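Local coordinates for protein N-alpha-acetyltransferase 35, NatC auxiliary subunit (Saccharomyces cerevisiae, PDB 6YGA) that serves as the auxiliary subunit of the yeast NatC N-terminal acetyltransferase, which acetylates the N-terminal methionine of the L-A virus Gag protein, at residues 89-94 and 264-269; 96-101 and 295-300; 101-106 and 177-182; 217-222 and 255-260; 301-306 and 334-339. All coordinates share one frame; numbering follows the deposited sequence.

Contact 1: residues 89-94 and 264-269; sequences VAAIAD and LQLSPP
Leu266 and Pro268 sit around the methyl group of Ala91, and the three together form the middle of this contact. Ala91 CB points toward the extended chain 264-269 and comes within 3.6 Å of Pro268 N, so the methyl lies close against the backbone where Ser267 joins the proline. The ring of Pro268 also touches it, with CG 4.0 Å from Ala91 CB. Leu266 flanks the same alanine: its CG stands anti to its own carbonyl carbon (chi1 -68°), which sends the two methyls down onto the helix. Of these, CD2 rests 3.7 Å from Ala91 CA, while CD1 reaches a turn further along and touches Asp94 OD2 at 3.6 Å.

That carboxylate meets only carbon here; its polar partners are Tyr297 OH on OD1 and a salt bridge from Arg98 on OD2. At the far end of the loop segment, Ile92 and Pro269 cross at about a right angle. The CG1 arm of the isoleucine meets the proline ring at its CD corner, Ile92 CG1 lying 3.6 Å from Pro269 CD.

No hydrogen bond links the two segments, so shape and apolar surface do the joining. Ile92 also packs on Leu148 of helix 142-167, and on the loop side Leu266 reaches Met219 of helix 215-231. This is an extended, proline-ended loop laid over a helix at a small alanine, covering one side of helix 85-104 in the helical part of the auxiliary subunit.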
# COMPACT_ATOMS: atom_id res chain seq x y z
N VAL B 89 16.74 18.62 27.82
CA VAL B 89 16.87 18.99 26.41
C VAL B 89 17.32 17.79 25.59
O VAL B 89 16.82 17.56 24.48
CB VAL B 89 17.83 20.19 26.27
CG1 VAL B 89 18.38 20.28 24.85
CG2 VAL B 89 17.11 21.48 26.64
N ALA B 90 18.27 17.01 26.11
CA ALA B 90 18.70 15.81 25.40
C ALA B 90 17.57 14.80 25.28
O ALA B 90 17.44 14.13 24.25
CB ALA B 90 19.91 15.19 26.11
N ALA B 91 16.75 14.66 26.32
CA ALA B 91 15.63 13.73 26.25
C ALA B 91 14.56 14.22 25.28
O ALA B 91 13.93 13.42 24.59
CB ALA B 91 15.03 13.51 27.64
N ILE B 92 14.33 15.54 25.24
CA ILE B 92 13.38 16.10 24.28
C ILE B 92 13.85 15.85 22.85
O ILE B 92 13.08 15.39 22.00
CB ILE B 92 13.18 17.60 24.56
CG1 ILE B 92 12.38 17.82 25.84
CG2 ILE B 92 12.48 18.28 23.40
CD1 ILE B 92 12.25 19.28 26.23
N ALA B 93 15.12 16.15 22.57
CA ALA B 93 15.63 15.95 21.22
C ALA B 93 15.62 14.47 20.84
O ALA B 93 15.31 14.12 19.69
CB ALA B 93 17.04 16.52 21.10
N ASP B 94 15.94 13.59 21.78
CA ASP B 94 15.97 12.16 21.48
C ASP B 94 14.59 11.65 21.08
O ASP B 94 14.45 10.96 20.07
CB ASP B 94 16.49 11.39 22.69
CG ASP B 94 16.15 9.92 22.62
OD1 ASP B 94 16.66 9.24 21.70
OD2 ASP B 94 15.38 9.44 23.48
N LEU B 264 22.20 4.99 30.00
CA LEU B 264 21.55 6.09 30.69
C LEU B 264 20.04 6.03 30.50
O LEU B 264 19.53 5.38 29.58
CB LEU B 264 22.09 7.44 30.22
CG LEU B 264 21.99 7.81 28.74
CD1 LEU B 264 20.79 8.69 28.50
CD2 LEU B 264 23.25 8.51 28.31
N GLN B 265 19.34 6.72 31.39
CA GLN B 265 17.89 6.78 31.41
C GLN B 265 17.44 8.19 31.06
O GLN B 265 17.96 9.16 31.61
CB GLN B 265 17.36 6.37 32.79
CG GLN B 265 15.93 5.85 32.80
CD GLN B 265 15.81 4.48 32.17
OE1 GLN B 265 16.80 3.79 31.96
NE2 GLN B 265 14.58 4.07 31.87
N LEU B 266 16.47 8.29 30.16
CA LEU B 266 15.98 9.57 29.65
C LEU B 266 14.52 9.76 30.02
O LEU B 266 13.70 8.85 29.83
CB LEU B 266 16.13 9.65 28.14
CG LEU B 266 17.55 9.70 27.59
CD1 LEU B 266 17.60 9.03 26.24
CD2 LEU B 266 18.02 11.14 27.51
N SER B 267 14.19 10.94 30.53
CA SER B 267 12.82 11.31 30.83
C SER B 267 12.54 12.73 30.36
O SER B 267 13.00 13.69 30.99
CB SER B 267 12.54 11.18 32.33
OG SER B 267 12.48 9.82 32.73
N PRO B 268 11.83 12.90 29.25
CA PRO B 268 11.44 14.25 28.84
C PRO B 268 10.52 14.86 29.87
O PRO B 268 9.84 14.14 30.63
CB PRO B 268 10.72 14.02 27.51
CG PRO B 268 11.20 12.69 27.03
CD PRO B 268 11.43 11.88 28.26
N PRO B 269 10.46 16.19 29.95
CA PRO B 269 9.49 16.83 30.84
C PRO B 269 8.08 16.39 30.51
O PRO B 269 7.69 16.27 29.34
CB PRO B 269 9.69 18.33 30.56
CG PRO B 269 11.08 18.43 30.05
CD PRO B 269 11.32 17.17 29.26

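Contact 2: residues 96-101 and 295-300; sequences LLRCVI and TDYSGF
Two aromatic rings, Tyr297 and Phe300, meet the side of the helix carrying Leu97, Arg98 and Ile101. Over one face of Phe300 lies the end methyl of Ile101: CD1 sits 3.8 Å from the ring centroid and 20° off its normal, a CH-pi contact displaced toward the CE2 rim. In the plane of that ring, Tyr297 CD2 stands at the edge, and Val100 CG1 also approaches near the plane. Tyr297 in turn has Phe300 CE2 over one face and Arg98 CD at its edge.

The arginine passes the tyrosine at about a right angle, yet the guanidinium and ring planes are only 16° apart. The closest touch is by its aliphatic stem, Arg98 CG to Tyr297 CE1 at 3.5 Å. The charged end is used elsewhere, on Pro294 O and in a salt bridge to Asp94; the same aspartate bonds Tyr297 OH, so Arg98 and Tyr297 are both tied to the preceding turn of the helix.

Leu97 touches both rings. Its CB is 3.8 Å from Tyr297 OH and 4.0 Å from Phe300 CZ. Its CD1 reaches Tyr297 CE2 at 3.9 Å. Gly299 lets the chains close up beside Ile101, its CA 4.2 Å from Ile101 CG2.

Around this, helix 85-104 packs through Leu96 and Val100 on helix 142-167. Leu97 and Tyr297 share Ile223 of helix 215-231, and Phe300, at the start of helix 298-311, lies against Leu250 of helix 245-260.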
# COMPACT_ATOMS: atom_id res chain seq x y z
N LEU B 96 12.08 13.32 19.93
CA LEU B 96 11.67 13.91 18.66
C LEU B 96 12.28 13.15 17.48
O LEU B 96 11.60 12.92 16.48
CB LEU B 96 12.07 15.38 18.62
CG LEU B 96 11.76 16.12 17.31
CD1 LEU B 96 10.26 16.17 17.06
CD2 LEU B 96 12.35 17.52 17.34
N LEU B 97 13.55 12.75 17.59
CA LEU B 97 14.17 11.97 16.52
C LEU B 97 13.52 10.60 16.39
O LEU B 97 13.33 10.11 15.27
CB LEU B 97 15.67 11.83 16.77
CG LEU B 97 16.53 13.03 16.40
CD1 LEU B 97 18.01 12.69 16.47
CD2 LEU B 97 16.16 13.54 15.01
N ARG B 98 13.18 9.96 17.51
CA ARG B 98 12.48 8.68 17.42
C ARG B 98 11.04 8.87 16.96
O ARG B 98 10.45 7.94 16.40
CB ARG B 98 12.55 7.94 18.76
CG ARG B 98 13.94 7.39 19.06
CD ARG B 98 14.03 6.68 20.40
NE ARG B 98 13.71 7.54 21.53
CZ ARG B 98 12.66 7.36 22.33
NH1 ARG B 98 11.84 6.34 22.13
NH2 ARG B 98 12.44 8.20 23.33
N CYS B 99 10.47 10.06 17.17
CA CYS B 99 9.18 10.37 16.55
C CYS B 99 9.32 10.44 15.03
O CYS B 99 8.41 10.04 14.30
CB CYS B 99 8.62 11.67 17.11
SG CYS B 99 7.84 11.54 18.73
N VAL B 100 10.46 10.95 14.55
CA VAL B 100 10.71 10.98 13.11
C VAL B 100 10.74 9.56 12.55
O VAL B 100 10.18 9.28 11.49
CB VAL B 100 12.01 11.74 12.81
CG1 VAL B 100 12.39 11.62 11.34
CG2 VAL B 100 11.88 13.21 13.20
N ILE B 101 11.39 8.64 13.27
CA ILE B 101 11.47 7.25 12.83
C ILE B 101 10.09 6.60 12.83
O ILE B 101 9.70 5.93 11.87
CB ILE B 101 12.47 6.47 13.70
CG1 ILE B 101 13.88 7.05 13.56
CG2 ILE B 101 12.45 4.99 13.35
CD1 ILE B 101 14.88 6.48 14.56
N THR B 295 12.84 1.98 20.16
CA THR B 295 13.73 2.04 21.31
C THR B 295 15.15 2.44 20.96
O THR B 295 15.93 2.76 21.86
CB THR B 295 13.75 0.70 22.05
OG1 THR B 295 14.39 -0.29 21.23
CG2 THR B 295 12.33 0.24 22.36
N ASP B 296 15.52 2.44 19.67
CA ASP B 296 16.88 2.77 19.26
C ASP B 296 16.83 3.62 17.99
O ASP B 296 15.76 3.94 17.47
CB ASP B 296 17.72 1.50 19.05
CG ASP B 296 17.16 0.57 17.97
OD1 ASP B 296 16.25 0.97 17.22
OD2 ASP B 296 17.65 -0.57 17.89
N TYR B 297 18.01 3.98 17.50
CA TYR B 297 18.15 4.77 16.28
C TYR B 297 18.47 3.92 15.06
O TYR B 297 18.96 4.45 14.06
CB TYR B 297 19.23 5.84 16.46
CG TYR B 297 18.83 7.04 17.29
CD1 TYR B 297 17.73 7.00 18.13
CD2 TYR B 297 19.56 8.21 17.23
CE1 TYR B 297 17.37 8.10 18.89
CE2 TYR B 297 19.22 9.31 17.98
CZ TYR B 297 18.12 9.25 18.81
OH TYR B 297 17.78 10.36 19.55
N SER B 298 18.20 2.61 15.12
CA SER B 298 18.50 1.74 13.99
C SER B 298 17.73 2.12 12.73
O SER B 298 18.17 1.80 11.62
CB SER B 298 18.22 0.28 14.35
OG SER B 298 19.22 -0.24 15.21
N GLY B 299 16.58 2.79 12.88
CA GLY B 299 15.83 3.21 11.71
C GLY B 299 16.56 4.20 10.84
O GLY B 299 16.37 4.23 9.62
N PHE B 300 17.42 5.03 11.45
CA PHE B 300 18.23 5.96 10.66
C PHE B 300 19.24 5.22 9.80
O PHE B 300 19.55 5.65 8.68
CB PHE B 300 18.94 6.95 11.59
CG PHE B 300 18.03 7.97 12.20
CD1 PHE B 300 17.14 8.69 11.42
CD2 PHE B 300 18.06 8.21 13.57
CE1 PHE B 300 16.31 9.64 11.98
CE2 PHE B 300 17.22 9.16 14.14
CZ PHE B 300 16.35 9.87 13.35

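Contact 3: residues 101-106 and 177-182; sequences ISWLND and LNFNNM
Trp103 gives its indole N-H to a backbone carbonyl of an irregular chain: NE1 to Asn178 O is 2.7 Å, the one direct hydrogen bond between the two segments. It is nearly straight, 167° at the hydrogen. The oxygen lies within 6° of the indole plane, and the donor approaches in the carbonyl plane, so both groups are well aligned. With CG anti to the backbone N (chi1 171°), the tryptophan swings out from the helix toward the loop.

A water adds a second tie. It accepts from Asn178 N and lies 2.8 Å from Trp103 O, to which it probably donates, so the backbone of Asn178 is held through both its N-H and its carbonyl.

Apolar groups close in round the ring. Leu177 CD1 comes obliquely to within 3.4 Å of Trp103 NE1 and also touches Leu104 CD2 at 3.6 Å. That same Leu104 methyl lies over the centre of one indole face. Near the ring's plane, Trp103 CZ2 meets Phe179 CD1 at 3.7 Å. Asn178 makes an Asx turn, its OD1 accepting from Asn180 N, and OD1 also takes a bond from Leu110 N.

The contact lies toward the C-terminal part of helix 85-104. Helix 142-167 packs against residues of both segments: Trp103 on Thr159, Leu177 on Val162, and Phe179 on Gln163 and Leu166. The loop 177-182 thus touches both helices before the chain enters helix 193-209.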
# COMPACT_ATOMS: atom_id res chain seq x y z
N ILE B 101 11.39 8.64 13.27
CA ILE B 101 11.47 7.25 12.83
C ILE B 101 10.09 6.60 12.83
O ILE B 101 9.70 5.93 11.87
CB ILE B 101 12.47 6.47 13.70
CG1 ILE B 101 13.88 7.05 13.56
CG2 ILE B 101 12.45 4.99 13.35
CD1 ILE B 101 14.88 6.48 14.56
N SER B 102 9.33 6.80 13.91
CA SER B 102 7.99 6.24 14.00
C SER B 102 7.10 6.74 12.85
O SER B 102 6.27 5.99 12.33
CB SER B 102 7.37 6.59 15.35
OG SER B 102 6.09 6.00 15.52
N TRP B 103 7.30 7.99 12.45
CA TRP B 103 6.50 8.58 11.37
C TRP B 103 6.83 7.94 10.03
O TRP B 103 5.93 7.49 9.31
CB TRP B 103 6.74 10.09 11.34
CG TRP B 103 6.16 10.81 10.16
CD1 TRP B 103 5.00 10.53 9.51
CD2 TRP B 103 6.74 11.94 9.49
NE1 TRP B 103 4.81 11.41 8.47
CE2 TRP B 103 5.87 12.29 8.44
CE3 TRP B 103 7.91 12.68 9.67
CZ2 TRP B 103 6.12 13.35 7.58
CZ3 TRP B 103 8.16 13.74 8.82
CH2 TRP B 103 7.27 14.06 7.78
N LEU B 104 8.11 7.88 9.67
CA LEU B 104 8.53 7.44 8.35
C LEU B 104 8.78 5.94 8.26
O LEU B 104 8.35 5.29 7.30
CB LEU B 104 9.80 8.21 7.93
CG LEU B 104 9.70 9.73 8.02
CD1 LEU B 104 11.06 10.38 7.76
CD2 LEU B 104 8.67 10.25 7.04
N ASN B 105 9.49 5.37 9.24
CA ASN B 105 9.80 3.95 9.21
C ASN B 105 8.60 3.09 9.58
O ASN B 105 8.34 2.06 8.94
CB ASN B 105 10.98 3.63 10.14
CG ASN B 105 12.28 4.26 9.68
OD1 ASN B 105 12.40 5.49 9.62
ND2 ASN B 105 13.26 3.43 9.36
N ASP B 106 7.85 3.48 10.61
CA ASP B 106 6.75 2.68 11.13
C ASP B 106 5.38 3.16 10.65
O ASP B 106 4.36 2.65 11.12
CB ASP B 106 6.80 2.65 12.66
CG ASP B 106 8.10 2.08 13.19
OD1 ASP B 106 8.80 1.37 12.44
OD2 ASP B 106 8.42 2.34 14.37
N LEU B 177 3.06 6.96 3.29
CA LEU B 177 3.53 8.07 4.11
C LEU B 177 2.36 8.98 4.44
O LEU B 177 1.66 9.44 3.53
CB LEU B 177 4.64 8.84 3.38
CG LEU B 177 5.30 10.01 4.11
CD1 LEU B 177 5.48 9.70 5.58
CD2 LEU B 177 6.63 10.29 3.46
N ASN B 178 2.17 9.26 5.73
CA ASN B 178 1.11 10.13 6.20
C ASN B 178 1.64 11.56 6.31
O ASN B 178 2.71 11.79 6.88
CB ASN B 178 0.59 9.66 7.56
CG ASN B 178 -0.42 10.61 8.18
OD1 ASN B 178 -0.04 11.61 8.80
ND2 ASN B 178 -1.70 10.30 8.04
N PHE B 179 0.88 12.51 5.76
CA PHE B 179 1.23 13.92 5.87
C PHE B 179 -0.03 14.74 6.18
O PHE B 179 -0.47 15.58 5.40
CB PHE B 179 1.92 14.43 4.61
CG PHE B 179 2.81 15.60 4.86
CD1 PHE B 179 4.14 15.40 5.20
CD2 PHE B 179 2.33 16.89 4.78
CE1 PHE B 179 4.97 16.48 5.45
CE2 PHE B 179 3.15 17.97 5.02
CZ PHE B 179 4.48 17.76 5.36
N ASN B 180 -0.62 14.48 7.34
CA ASN B 180 -1.66 15.34 7.88
C ASN B 180 -0.97 16.36 8.77
O ASN B 180 -0.75 16.12 9.96
CB ASN B 180 -2.70 14.52 8.65
CG ASN B 180 -3.77 15.39 9.28
OD1 ASN B 180 -3.95 16.56 8.91
ND2 ASN B 180 -4.50 14.83 10.24
N ASN B 181 -0.61 17.50 8.19
CA ASN B 181 0.05 18.58 8.92
C ASN B 181 -0.93 19.56 9.56
O ASN B 181 -0.51 20.62 10.01
CB ASN B 181 1.01 19.33 7.99
CG ASN B 181 0.31 20.05 6.86
OD1 ASN B 181 -0.81 19.69 6.48
ND2 ASN B 181 0.96 21.07 6.30
N MSE B 182 -2.22 19.22 9.60
CA MSE B 182 -3.24 20.01 10.29
C MSE B 182 -3.30 21.47 9.86
O MSE B 182 -3.37 22.37 10.70
CB MSE B 182 -3.02 19.92 11.80
CG MSE B 182 -3.18 18.51 12.34
SE MSE B 182 -2.66 18.34 14.20
CE MSE B 182 -4.41 17.89 14.95
O HOH W 1 3.78 7.71 7.50

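Contact 4: residues 217-222 and 255-260; sequences LTMLKH and NSVNGI
Apolar touches centre on Met219, Val257 and Ile260. Met219, a selenomethionine, bends at chi2 (-86°), which brings SE to 3.6 Å from Val257 CG1. Its CG passes Ile260 CG2 at 3.5 Å, the two chains running in opposite directions. The other end of Ile260 reaches across, CD1 to Thr218 CG2 at 4.0 Å. The other branch of the valine, Val257 CG2, lies 3.5 Å from His222 CB.

One CH-pi contact joins in: Ser256 CB stands over one face of the His222 imidazole, 3.9 Å from its centroid and 24° off the normal. Polar groups look elsewhere. Ser256 OG bonds Glu252 O, Thr218 OG1 bonds Ser214 O, and His222 ND1 makes a weak bond back to Thr218 O.

The two short helical segments run nearly antiparallel, 153° apart in direction, with axes 10.0 Å from each other. Met219 also packs on Leu266 and Asp94, and Val257 on Tyr297. With no hydrogen bond between the segments, this helix pair is held by dispersion and side-chain fit, the Ser256 and Thr218 hydroxyls each bonding the carbonyl four residues earlier in the chain.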
# COMPACT_ATOMS: atom_id res chain seq x y z
N LEU B 217 25.62 14.85 27.41
CA LEU B 217 26.21 15.81 26.48
C LEU B 217 26.64 15.13 25.19
O LEU B 217 26.42 15.66 24.10
CB LEU B 217 27.38 16.53 27.14
CG LEU B 217 28.06 17.59 26.28
CD1 LEU B 217 27.15 18.79 26.10
CD2 LEU B 217 29.38 18.00 26.90
N THR B 218 27.27 13.96 25.30
CA THR B 218 27.64 13.20 24.11
C THR B 218 26.41 12.86 23.28
O THR B 218 26.43 12.97 22.05
CB THR B 218 28.38 11.92 24.51
OG1 THR B 218 29.40 12.23 25.46
CG2 THR B 218 29.02 11.27 23.29
N MSE B 219 25.32 12.47 23.94
CA MSE B 219 24.05 12.20 23.27
C MSE B 219 23.57 13.39 22.45
O MSE B 219 23.18 13.24 21.29
CB MSE B 219 22.98 11.83 24.30
CG MSE B 219 22.87 10.35 24.58
SE MSE B 219 21.68 9.47 23.31
CE MSE B 219 20.00 10.31 23.86
N LEU B 220 23.60 14.57 23.07
CA LEU B 220 23.10 15.77 22.40
C LEU B 220 23.98 16.16 21.22
O LEU B 220 23.48 16.65 20.20
CB LEU B 220 22.99 16.92 23.41
CG LEU B 220 22.11 18.10 23.00
CD1 LEU B 220 20.75 17.61 22.55
CD2 LEU B 220 21.98 19.09 24.16
N LYS B 221 25.29 15.95 21.34
CA LYS B 221 26.18 16.21 20.21
C LYS B 221 25.86 15.29 19.04
O LYS B 221 25.81 15.74 17.89
CB LYS B 221 27.64 16.03 20.64
CG LYS B 221 28.11 17.00 21.72
CD LYS B 221 29.58 16.76 22.07
CE LYS B 221 30.47 16.94 20.84
NZ LYS B 221 31.88 16.54 21.12
N HIS B 222 25.62 14.01 19.30
CA HIS B 222 25.30 13.08 18.22
C HIS B 222 23.93 13.38 17.63
O HIS B 222 23.74 13.29 16.41
CB HIS B 222 25.37 11.64 18.71
CG HIS B 222 26.76 11.09 18.81
ND1 HIS B 222 27.33 10.75 20.01
CD2 HIS B 222 27.68 10.82 17.86
CE1 HIS B 222 28.56 10.30 19.80
NE2 HIS B 222 28.79 10.33 18.50
N ASN B 255 24.90 4.68 15.15
CA ASN B 255 25.51 3.54 15.83
C ASN B 255 26.05 3.93 17.20
O ASN B 255 25.94 3.17 18.16
CB ASN B 255 26.62 2.94 14.97
CG ASN B 255 26.11 1.89 14.00
OD1 ASN B 255 25.23 1.10 14.33
ND2 ASN B 255 26.67 1.88 12.79
N SER B 256 26.65 5.12 17.30
CA SER B 256 27.20 5.56 18.58
C SER B 256 26.09 5.77 19.61
O SER B 256 26.26 5.44 20.79
CB SER B 256 28.01 6.84 18.40
OG SER B 256 29.07 6.64 17.47
N VAL B 257 24.95 6.31 19.18
CA VAL B 257 23.84 6.54 20.09
C VAL B 257 23.27 5.22 20.59
O VAL B 257 22.90 5.10 21.77
CB VAL B 257 22.76 7.41 19.41
CG1 VAL B 257 21.53 7.53 20.29
CG2 VAL B 257 23.31 8.79 19.11
N ASN B 258 23.22 4.21 19.72
CA ASN B 258 22.66 2.92 20.13
C ASN B 258 23.45 2.30 21.28
O ASN B 258 22.87 1.71 22.19
CB ASN B 258 22.60 1.97 18.93
CG ASN B 258 21.48 2.31 17.97
OD1 ASN B 258 20.49 2.94 18.35
ND2 ASN B 258 21.63 1.90 16.71
N GLY B 259 24.78 2.42 21.25
CA GLY B 259 25.58 1.96 22.37
C GLY B 259 25.42 2.80 23.62
O GLY B 259 25.71 2.32 24.72
N ILE B 260 24.94 4.03 23.47
CA ILE B 260 24.75 4.92 24.61
C ILE B 260 23.42 4.65 25.29
O ILE B 260 23.30 4.80 26.51
CB ILE B 260 24.88 6.38 24.16
CG1 ILE B 260 26.31 6.69 23.70
CG2 ILE B 260 24.51 7.33 25.28
CD1 ILE B 260 26.54 8.16 23.36

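Contact 5: residues 301-306 and 334-339; sequences ITLAND and QRHVIA
Leu303 comes first along helix 298-311, laying a methyl over the imidazole of His336. Its CG is anti to the backbone N (chi1 166°), which carries CD1 to 3.6 Å from the ring centroid, 19° off the normal, in a CH-pi contact. The same methyl touches Ile338 CB at 3.8 Å. The ring beneath is itself fixed: His336 is the N-cap of helix 337-347, its ND1 accepting from Ile338 N at 3.1 Å, while NE2 has a weak bond to Asn105 OD1. The capped turn marks the start of that helix, within the NAA35-like TPR-repeat region.

One turn on from Leu303, Asp306 uses its two oxygens separately. OD2 takes the backbone N-H of His336 at 2.7 Å, on the anti side and 26° out of the carboxylate plane. OD1 takes Arg335 NH1 at 2.8 Å in a salt bridge; the nitrogen stands above the carboxylate plane, whereas the oxygen lies in the guanidinium plane, the two groups being almost perpendicular. Arg335 NE is turned to Phe329 O. Nearer the backbone, Asp306 CB rests 3.7 Å from Ala339 CB, in the first turn of the capped helix.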
# COMPACT_ATOMS: atom_id res chain seq x y z
N ILE B 301 19.75 4.09 10.29
CA ILE B 301 20.68 3.28 9.51
C ILE B 301 19.99 2.71 8.28
O ILE B 301 20.53 2.76 7.16
CB ILE B 301 21.28 2.16 10.38
CG1 ILE B 301 22.00 2.76 11.60
CG2 ILE B 301 22.24 1.31 9.57
CD1 ILE B 301 22.56 1.72 12.55
N THR B 302 18.78 2.17 8.46
CA THR B 302 18.01 1.66 7.33
C THR B 302 17.73 2.77 6.32
O THR B 302 17.83 2.56 5.11
CB THR B 302 16.70 1.04 7.83
OG1 THR B 302 17.00 -0.03 8.73
CG2 THR B 302 15.89 0.49 6.66
N LEU B 303 17.39 3.97 6.81
CA LEU B 303 17.13 5.08 5.91
C LEU B 303 18.38 5.46 5.12
O LEU B 303 18.31 5.71 3.91
CB LEU B 303 16.62 6.29 6.70
CG LEU B 303 16.62 7.62 5.96
CD1 LEU B 303 15.61 7.61 4.83
CD2 LEU B 303 16.35 8.76 6.92
N ALA B 304 19.54 5.50 5.79
CA ALA B 304 20.76 5.94 5.12
C ALA B 304 21.21 4.95 4.06
O ALA B 304 21.61 5.35 2.96
CB ALA B 304 21.86 6.17 6.15
N ASN B 305 21.15 3.65 4.36
CA ASN B 305 21.60 2.66 3.39
C ASN B 305 20.65 2.58 2.20
O ASN B 305 21.09 2.37 1.06
CB ASN B 305 21.73 1.28 4.05
CG ASN B 305 22.94 1.20 4.96
OD1 ASN B 305 22.83 0.78 6.11
ND2 ASN B 305 24.10 1.59 4.44
N ASP B 306 19.35 2.76 2.43
CA ASP B 306 18.39 2.72 1.33
C ASP B 306 18.60 3.89 0.38
O ASP B 306 18.52 3.72 -0.85
CB ASP B 306 16.96 2.72 1.88
CG ASP B 306 16.59 1.40 2.54
OD1 ASP B 306 17.46 0.49 2.58
OD2 ASP B 306 15.45 1.26 3.01
N GLN B 334 11.04 -4.35 1.11
CA GLN B 334 10.53 -3.02 0.79
C GLN B 334 11.47 -1.95 1.33
O GLN B 334 11.78 -1.92 2.52
CB GLN B 334 9.13 -2.85 1.37
CG GLN B 334 8.47 -1.53 1.03
CD GLN B 334 6.98 -1.51 1.34
OE1 GLN B 334 6.27 -2.48 1.05
NE2 GLN B 334 6.51 -0.43 1.94
N ARG B 335 11.91 -1.06 0.45
CA ARG B 335 12.83 0.00 0.83
C ARG B 335 12.11 1.09 1.61
O ARG B 335 10.88 1.21 1.58
CB ARG B 335 13.49 0.62 -0.41
CG ARG B 335 14.45 -0.31 -1.15
CD ARG B 335 15.72 -0.55 -0.35
NE ARG B 335 16.68 -1.37 -1.09
CZ ARG B 335 17.90 -1.67 -0.66
NH1 ARG B 335 18.32 -1.22 0.52
NH2 ARG B 335 18.70 -2.43 -1.40
N HIS B 336 12.89 1.89 2.33
CA HIS B 336 12.36 3.03 3.06
C HIS B 336 11.60 3.95 2.11
O HIS B 336 11.96 4.11 0.94
CB HIS B 336 13.50 3.78 3.75
CG HIS B 336 13.04 4.75 4.80
ND1 HIS B 336 12.57 6.01 4.49
CD2 HIS B 336 13.00 4.65 6.15
CE1 HIS B 336 12.25 6.64 5.61
NE2 HIS B 336 12.50 5.84 6.63
N VAL B 337 10.52 4.56 2.61
CA VAL B 337 9.63 5.33 1.75
C VAL B 337 10.35 6.54 1.17
O VAL B 337 10.11 6.92 0.02
CB VAL B 337 8.35 5.73 2.52
CG1 VAL B 337 8.69 6.57 3.75
CG2 VAL B 337 7.38 6.47 1.61
N ILE B 338 11.25 7.16 1.94
CA ILE B 338 12.01 8.30 1.43
C ILE B 338 12.84 7.86 0.23
O ILE B 338 12.87 8.53 -0.81
CB ILE B 338 12.89 8.91 2.53
CG1 ILE B 338 12.03 9.50 3.65
CG2 ILE B 338 13.80 9.98 1.95
CD1 ILE B 338 11.18 10.68 3.24
N ALA B 339 13.53 6.72 0.35
CA ALA B 339 14.31 6.21 -0.77
C ALA B 339 13.41 5.84 -1.95
O ALA B 339 13.80 5.98 -3.11
CB ALA B 339 15.15 5.02 -0.33

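In the fold
Helix 85-104 carries contacts 1, 2 and 3 in turn, from the outlying end of the helical region toward the chain's centre, while helix 298-311 joins contacts 2 and 5. Contacts 3 and 5 are the buried ones and hold the direct hydrogen bonds; contacts 1, 2 and 4 are partly buried and have none across their segments, relying on carbon surface, with aromatic rings prominent in contact 2. Polar links also run between contacts: Asp94 of contact 1 to Tyr297 of contact 2, Asn258 of contact 4 to the backbone of Tyr297, and Asn105 of contact 3 to Gly299 and, weakly, to His336 of contact 5. The salt bridge inside contact 5 has no counterpart across the other four.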